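Local coordinates for protein ATP-dependent RNA helicase HrpB (Escherichia coli, PDB 6EUD) that hydrolyses ATP to ADP and phosphate and binds single-stranded RNA as a bacterial DExH-box helicase, at residues A[577-580]-A[581-584]. Residues are numbered along the deposited sequence; the frame is centred on the assembly and turned at random.
Sequences EWDD and AQGT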
ATOM      1  N   GLU A 577      -5.310 -33.373 -17.856  1.00 58.80           N
ATOM      2  CA  GLU A 577      -3.864 -33.567 -17.801  1.00 59.86           C
ATOM      3  C   GLU A 577      -3.561 -35.035 -17.538  1.00 58.92           C
ATOM      4  O   GLU A 577      -4.466 -35.815 -17.223  1.00 60.18           O
ATOM      5  CB  GLU A 577      -3.247 -32.712 -16.706  1.00 60.71           C
ATOM      6  CG  GLU A 577      -3.707 -33.149 -15.330  1.00 65.25           C
ATOM      7  CD  GLU A 577      -3.521 -32.077 -14.300  1.00 68.63           C
ATOM      8  OE1 GLU A 577      -3.298 -32.420 -13.122  1.00 70.06           O
ATOM      9  OE2 GLU A 577      -3.602 -30.890 -14.675  1.00 71.44           O
ATOM     10  N   TRP A 578      -2.289 -35.406 -17.654  1.00 55.99           N
ATOM     11  CA  TRP A 578      -1.877 -36.784 -17.410  1.00 59.40           C
ATOM     12  C   TRP A 578      -1.091 -36.932 -16.108  1.00 62.48           C
ATOM     13  O   TRP A 578      -0.032 -36.326 -15.927  1.00 65.99           O
ATOM     14  CB  TRP A 578      -1.044 -37.307 -18.580  1.00 55.23           C
ATOM     15  CG  TRP A 578      -0.668 -38.740 -18.433  1.00 56.09           C
ATOM     16  CD1 TRP A 578       0.521 -39.232 -17.968  1.00 51.72           C
ATOM     17  CD2 TRP A 578      -1.479 -39.888 -18.757  1.00 56.43           C
ATOM     18  NE1 TRP A 578       0.497 -40.607 -17.983  1.00 53.40           N
ATOM     19  CE2 TRP A 578      -0.715 -41.036 -18.463  1.00 55.29           C
ATOM     20  CE3 TRP A 578      -2.771 -40.049 -19.267  1.00 58.59           C
ATOM     21  CZ2 TRP A 578      -1.198 -42.338 -18.667  1.00 58.71           C
ATOM     22  CZ3 TRP A 578      -3.254 -41.345 -19.464  1.00 64.50           C
ATOM     23  CH2 TRP A 578      -2.466 -42.471 -19.166  1.00 63.89           C
ATOM     24  N   ASP A 579      -1.623 -37.750 -15.207  1.00 61.10           N
ATOM     25  CA  ASP A 579      -0.969 -38.055 -13.945  1.00 61.03           C
ATOM     26  C   ASP A 579       0.083 -39.163 -14.136  1.00 60.86           C
ATOM     27  O   ASP A 579      -0.247 -40.362 -14.204  1.00 59.28           O
ATOM     28  CB  ASP A 579      -2.026 -38.443 -12.901  1.00 64.87           C
ATOM     29  CG  ASP A 579      -1.429 -38.771 -11.545  1.00 70.45           C
ATOM     30  OD1 ASP A 579      -0.240 -38.456 -11.320  1.00 70.95           O
ATOM     31  OD2 ASP A 579      -2.168 -39.311 -10.690  1.00 76.34           O
ATOM     32  N   ASP A 580       1.346 -38.742 -14.229  1.00 60.76           N
ATOM     33  CA  ASP A 580       2.484 -39.647 -14.408  1.00 63.99           C
ATOM     34  C   ASP A 580       2.711 -40.520 -13.179  1.00 64.69           C
ATOM     35  O   ASP A 580       3.180 -41.655 -13.284  1.00 65.16           O
ATOM     36  CB  ASP A 580       3.755 -38.858 -14.718  1.00 71.01           C
ATOM     37  CG  ASP A 580       3.853 -38.453 -16.176  1.00 79.23           C
ATOM     38  OD1 ASP A 580       4.267 -39.306 -16.996  1.00 84.57           O
ATOM     39  OD2 ASP A 580       3.539 -37.287 -16.497  1.00 79.64           O
ATOM     40  N   ALA A 581       2.373 -39.975 -12.014  1.00 64.50           N
ATOM     41  CA  ALA A 581       2.502 -40.687 -10.752  1.00 65.80           C
ATOM     42  C   ALA A 581       1.663 -41.978 -10.717  1.00 64.95           C
ATOM     43  O   ALA A 581       2.071 -42.985 -10.115  1.00 65.18           O
ATOM     44  CB  ALA A 581       2.115 -39.770  -9.607  1.00 52.49           C
ATOM     45  N   GLN A 582       0.504 -41.956 -11.371  1.00 63.17           N
ATOM     46  CA  GLN A 582      -0.381 -43.121 -11.348  1.00 65.76           C
ATOM     47  C   GLN A 582      -0.732 -43.645 -12.752  1.00 66.15           C
ATOM     48  O   GLN A 582      -1.444 -44.638 -12.894  1.00 65.44           O
ATOM     49  CB  GLN A 582      -1.650 -42.786 -10.550  1.00 63.96           C
ATOM     50  CG  GLN A 582      -1.378 -42.564  -9.045  1.00 65.93           C
ATOM     51  CD  GLN A 582      -0.741 -43.794  -8.356  1.00 69.06           C
ATOM     52  OE1 GLN A 582      -1.257 -44.909  -8.451  1.00 72.75           O
ATOM     53  NE2 GLN A 582       0.380 -43.586  -7.668  1.00 65.30           N
ATOM     54  N   GLY A 583      -0.214 -42.984 -13.783  1.00 67.81           N
ATOM     55  CA  GLY A 583      -0.391 -43.443 -15.151  1.00 68.21           C
ATOM     56  C   GLY A 583      -1.831 -43.464 -15.619  1.00 67.97           C
ATOM     57  O   GLY A 583      -2.280 -44.421 -16.251  1.00 68.64           O
ATOM     58  N   THR A 584      -2.548 -42.388 -15.321  1.00 68.87           N
ATOM     59  CA  THR A 584      -3.967 -42.290 -15.623  1.00 74.82           C
ATOM     60  C   THR A 584      -4.296 -40.886 -16.125  1.00 74.98           C
ATOM     61  O   THR A 584      -3.541 -39.943 -15.891  1.00 70.80           O
ATOM     62  CB  THR A 584      -4.825 -42.627 -14.383  1.00 77.65           C
ATOM     63  OG1 THR A 584      -6.199 -42.308 -14.637  1.00 80.01           O
ATOM     64  CG2 THR A 584      -4.356 -41.840 -13.184  1.00 75.42           C
TER
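Asp579 O is gripped by the amides of three consecutive residues. Gln582 N at 3.3 Å and Gly583 N at 2.7 Å make weak bonds, the latter bent to 124°, whereas the bond from Thr584 N is straighter (N-H...O 154°). With Asp579 N returning a 3.0 Å bond to Thr584 O, Asp579 and Thr584 form an antiparallel hydrogen-bonded pair. Because Gly583, with its positive phi, and Thr584 both face Asp579, this is a G1 beta bulge closing a hairpin turn. The Asp579 carboxylate reaches forward along the turn, CG standing anti to the backbone N (chi1 -180°), which brings OD1 within 3.1 Å of Ala581 N for a weak bond and lays OD2 beside Gln582 CB at 3.5 Å. Replacing Asp579 by alanine removes OD1, and Ala581 N would probably lose its carboxylate acceptor, with the start of the turn freer to shift. Trp578 covers the bulge: Thr584 O lies 3.4 Å above one face of the indole, offset toward its rim, and CZ2 reaches Gly583 C at 3.3 Å. The turn joins strands 571-579 and 584-593 of the three-stranded antiparallel sheet in the connector region, where the Glu577 carboxylate makes a salt bridge with Lys622, at the end of helix 608-622.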